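Long-range contact in dihydrofolate reductase (Moritella profunda, PDB 3IA4), which probably catalyses the NADPH-dependent reduction of 7,8-dihydrofolate to 5,6,7,8-tetrahydrofolate, and is held here with NADPH and the inhibitor methotrexate: residues Y133-E139 and F155-V161. Residues are numbered along the deposited sequence; the frame is centred on the assembly and turned at random.
Sequences YNWQEIE and FSLLERV
Arg160 lays its guanidinium flat on the ring of Tyr133, a stacked cation-pi pair with the planes 10° apart and Arg160 CZ 3.9 Å from the ring centroid. A bend at chi2 (79°) carries the chain over Trp135 on the way, with Arg160 CD above one face of its six-membered ring; Leu158 CD1 covers the opposite face of the indole, whose NE1 bonds to Tyr130 O. Water 1 accepts from Arg160 NE and Asn134 N and donates to Val161 O, so that one water links the side chain to the backbone of both segments. Cut back to an alanine here, the chain would probably lose the stack on Tyr133 and the CD contact on Trp135, and leave this water without its side-chain donor.

The strands run antiparallel. Gln136 and Glu159 form a hydrogen-bonded pair, exchanging two bonds of 2.8 Å, Gln136 N to Glu159 O and Glu159 N to Gln136 O, and Val161 N reaches Asn134 O at 3.0 Å. Further along, Leu157 O takes Ile138 N while Leu157 N gives to Glu139 O, so two residues face one, a beta bulge.

Across the bulge, Ser156 OG donates to Glu137 OE2 at 2.8 Å, on the anti lone pair. Ile138 CG1 packs on Leu157 CG at 3.8 Å.

This hairpin forms one edge of the central DHFR sheet, with strand 135-143 outermost: backbone bonds set its register, while the cation-pi stack and water hold the start of that strand against the end of strand 153-160.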
loop_
_atom_site.group_PDB
_atom_site.type_symbol
_atom_site.label_atom_id
_atom_site.label_comp_id
_atom_site.label_asym_id
_atom_site.label_seq_id
_atom_site.Cartn_x
_atom_site.Cartn_y
_atom_site.Cartn_z
ATOM N N TYR A 133 -14.535 -4.673 9.911
ATOM C CA TYR A 133 -15.117 -3.318 10.035
ATOM C C TYR A 133 -16.133 -3.037 8.905
ATOM O O TYR A 133 -16.306 -3.835 7.978
ATOM C CB TYR A 133 -13.992 -2.278 9.968
ATOM C CG TYR A 133 -12.953 -2.434 11.037
ATOM C CD1 TYR A 133 -11.617 -2.385 10.727
ATOM C CD2 TYR A 133 -13.311 -2.607 12.370
ATOM C CE1 TYR A 133 -10.621 -2.481 11.687
ATOM C CE2 TYR A 133 -12.311 -2.710 13.358
ATOM C CZ TYR A 133 -10.971 -2.638 12.994
ATOM O OH TYR A 133 -9.978 -2.740 13.971
ATOM N N ASN A 134 -16.845 -1.935 9.051
ATOM C CA ASN A 134 -17.824 -1.486 8.066
ATOM C C ASN A 134 -17.281 -0.354 7.189
ATOM O O ASN A 134 -16.645 0.530 7.704
ATOM C CB ASN A 134 -19.108 -0.973 8.769
ATOM C CG ASN A 134 -19.806 -2.069 9.572
ATOM O OD1 ASN A 134 -19.932 -3.212 9.117
ATOM N ND2 ASN A 134 -20.290 -1.704 10.762
ATOM N N TRP A 135 -17.637 -0.356 5.898
ATOM C CA TRP A 135 -17.020 0.545 4.869
ATOM C C TRP A 135 -18.099 0.971 3.908
ATOM O O TRP A 135 -19.109 0.267 3.717
ATOM C CB TRP A 135 -15.924 -0.186 4.040
ATOM C CG TRP A 135 -14.856 -0.775 4.912
ATOM C CD1 TRP A 135 -14.853 -2.064 5.483
ATOM C CD2 TRP A 135 -13.679 -0.110 5.392
ATOM N NE1 TRP A 135 -13.701 -2.207 6.256
ATOM C CE2 TRP A 135 -12.980 -1.028 6.217
ATOM C CE3 TRP A 135 -13.139 1.180 5.211
ATOM C CZ2 TRP A 135 -11.764 -0.689 6.824
ATOM C CZ3 TRP A 135 -11.948 1.514 5.794
ATOM C CH2 TRP A 135 -11.259 0.579 6.616
ATOM N N GLN A 136 -17.886 2.106 3.267
ATOM C CA GLN A 136 -18.733 2.393 2.121
ATOM C C GLN A 136 -17.816 2.727 0.964
ATOM O O GLN A 136 -16.798 3.385 1.143
ATOM C CB GLN A 136 -19.661 3.553 2.405
ATOM C CG GLN A 136 -18.971 4.833 2.673
ATOM C CD GLN A 136 -19.988 5.970 2.780
ATOM O OE1 GLN A 136 -20.199 6.533 3.852
ATOM N NE2 GLN A 136 -20.631 6.289 1.664
ATOM N N GLU A 137 -18.172 2.234 -0.200
ATOM C CA GLU A 137 -17.333 2.480 -1.383
ATOM C C GLU A 137 -17.599 3.871 -1.929
ATOM O O GLU A 137 -18.777 4.244 -2.080
ATOM C CB GLU A 137 -17.601 1.400 -2.418
ATOM C CG GLU A 137 -16.715 1.520 -3.631
ATOM C CD GLU A 137 -17.030 0.462 -4.645
ATOM O OE1 GLU A 137 -18.152 0.513 -5.221
ATOM O OE2 GLU A 137 -16.160 -0.420 -4.885
ATOM N N ILE A 138 -16.557 4.678 -2.168
ATOM C CA ILE A 138 -16.801 6.013 -2.697
ATOM C C ILE A 138 -16.192 6.257 -4.085
ATOM O O ILE A 138 -16.401 7.358 -4.653
ATOM C CB ILE A 138 -16.277 7.104 -1.800
ATOM C CG1 ILE A 138 -14.778 6.921 -1.573
ATOM C CG2 ILE A 138 -17.029 7.113 -0.475
ATOM C CD1 ILE A 138 -14.183 8.007 -0.643
ATOM N N GLU A 139 -15.410 5.301 -4.602
ATOM C CA GLU A 139 -14.843 5.389 -5.974
ATOM C C GLU A 139 -14.587 3.973 -6.452
ATOM O O GLU A 139 -14.316 3.072 -5.642
ATOM C CB GLU A 139 -13.501 6.137 -6.029
ATOM C CG GLU A 139 -13.618 7.590 -5.651
ATOM C CD GLU A 139 -12.530 8.437 -6.284
ATOM O OE1 GLU A 139 -12.741 9.681 -6.397
ATOM O OE2 GLU A 139 -11.481 7.856 -6.672
ATOM N N PHE A 155 -10.467 -1.491 -9.129
ATOM C CA PHE A 155 -10.186 -0.582 -8.004
ATOM C C PHE A 155 -11.421 -0.269 -7.175
ATOM O O PHE A 155 -12.497 -0.044 -7.712
ATOM C CB PHE A 155 -9.656 0.705 -8.604
ATOM C CG PHE A 155 -9.381 1.735 -7.580
ATOM C CD1 PHE A 155 -8.368 1.505 -6.639
ATOM C CD2 PHE A 155 -10.170 2.883 -7.467
ATOM C CE1 PHE A 155 -8.120 2.421 -5.623
ATOM C CE2 PHE A 155 -9.913 3.829 -6.440
ATOM C CZ PHE A 155 -8.902 3.583 -5.523
ATOM N N SER A 156 -11.273 -0.237 -5.844
ATOM C CA SER A 156 -12.378 0.111 -4.972
ATOM C C SER A 156 -11.817 0.997 -3.872
ATOM O O SER A 156 -10.923 0.559 -3.129
ATOM C CB SER A 156 -12.949 -1.202 -4.384
ATOM O OG SER A 156 -13.908 -0.997 -3.382
ATOM N N LEU A 157 -12.340 2.218 -3.745
ATOM C CA LEU A 157 -11.937 3.072 -2.670
ATOM C C LEU A 157 -12.990 3.019 -1.573
ATOM O O LEU A 157 -14.162 3.372 -1.783
ATOM C CB LEU A 157 -11.627 4.473 -3.234
ATOM C CG LEU A 157 -11.265 5.600 -2.278
ATOM C CD1 LEU A 157 -10.430 5.223 -1.161
ATOM C CD2 LEU A 157 -10.626 6.777 -3.075
ATOM N N LEU A 158 -12.589 2.465 -0.423
ATOM C CA LEU A 158 -13.498 2.348 0.717
ATOM C C LEU A 158 -13.231 3.391 1.787
ATOM O O LEU A 158 -12.063 3.675 2.151
ATOM C CB LEU A 158 -13.368 0.978 1.374
ATOM C CG LEU A 158 -13.523 -0.267 0.514
ATOM C CD1 LEU A 158 -13.334 -1.506 1.350
ATOM C CD2 LEU A 158 -14.936 -0.235 -0.066
ATOM N N GLU A 159 -14.321 3.891 2.361
ATOM C CA GLU A 159 -14.255 4.832 3.467
ATOM C C GLU A 159 -14.808 4.160 4.703
ATOM O O GLU A 159 -15.887 3.572 4.645
ATOM C CB GLU A 159 -15.142 6.025 3.084
ATOM C CG GLU A 159 -14.971 7.248 3.858
ATOM C CD GLU A 159 -15.932 8.312 3.323
ATOM O OE1 GLU A 159 -17.159 8.079 3.382
ATOM O OE2 GLU A 159 -15.446 9.351 2.817
ATOM N N ARG A 160 -14.096 4.276 5.829
ATOM C CA ARG A 160 -14.559 3.679 7.081
ATOM C C ARG A 160 -15.870 4.321 7.509
ATOM O O ARG A 160 -16.018 5.555 7.457
ATOM C CB ARG A 160 -13.468 3.797 8.171
ATOM C CG ARG A 160 -13.841 3.152 9.457
ATOM C CD ARG A 160 -13.691 1.634 9.484
ATOM N NE ARG A 160 -14.256 1.182 10.770
ATOM C CZ ARG A 160 -13.578 1.021 11.897
ATOM N NH1 ARG A 160 -14.251 0.656 13.031
ATOM N NH2 ARG A 160 -12.262 1.231 11.952
ATOM N N VAL A 161 -16.828 3.478 7.911
ATOM C CA VAL A 161 -18.086 3.921 8.550
ATOM C C VAL A 161 -18.085 3.511 10.014
ATOM O O VAL A 161 -17.888 2.332 10.310
ATOM C CB VAL A 161 -19.315 3.250 7.824
ATOM C CG1 VAL A 161 -20.646 3.672 8.462
ATOM C CG2 VAL A 161 -19.305 3.589 6.356
HETATM O O HOH W 1 -16.870 -0.224 11.345
HETATM O O HOH W 2 -20.354 1.152 11.603
#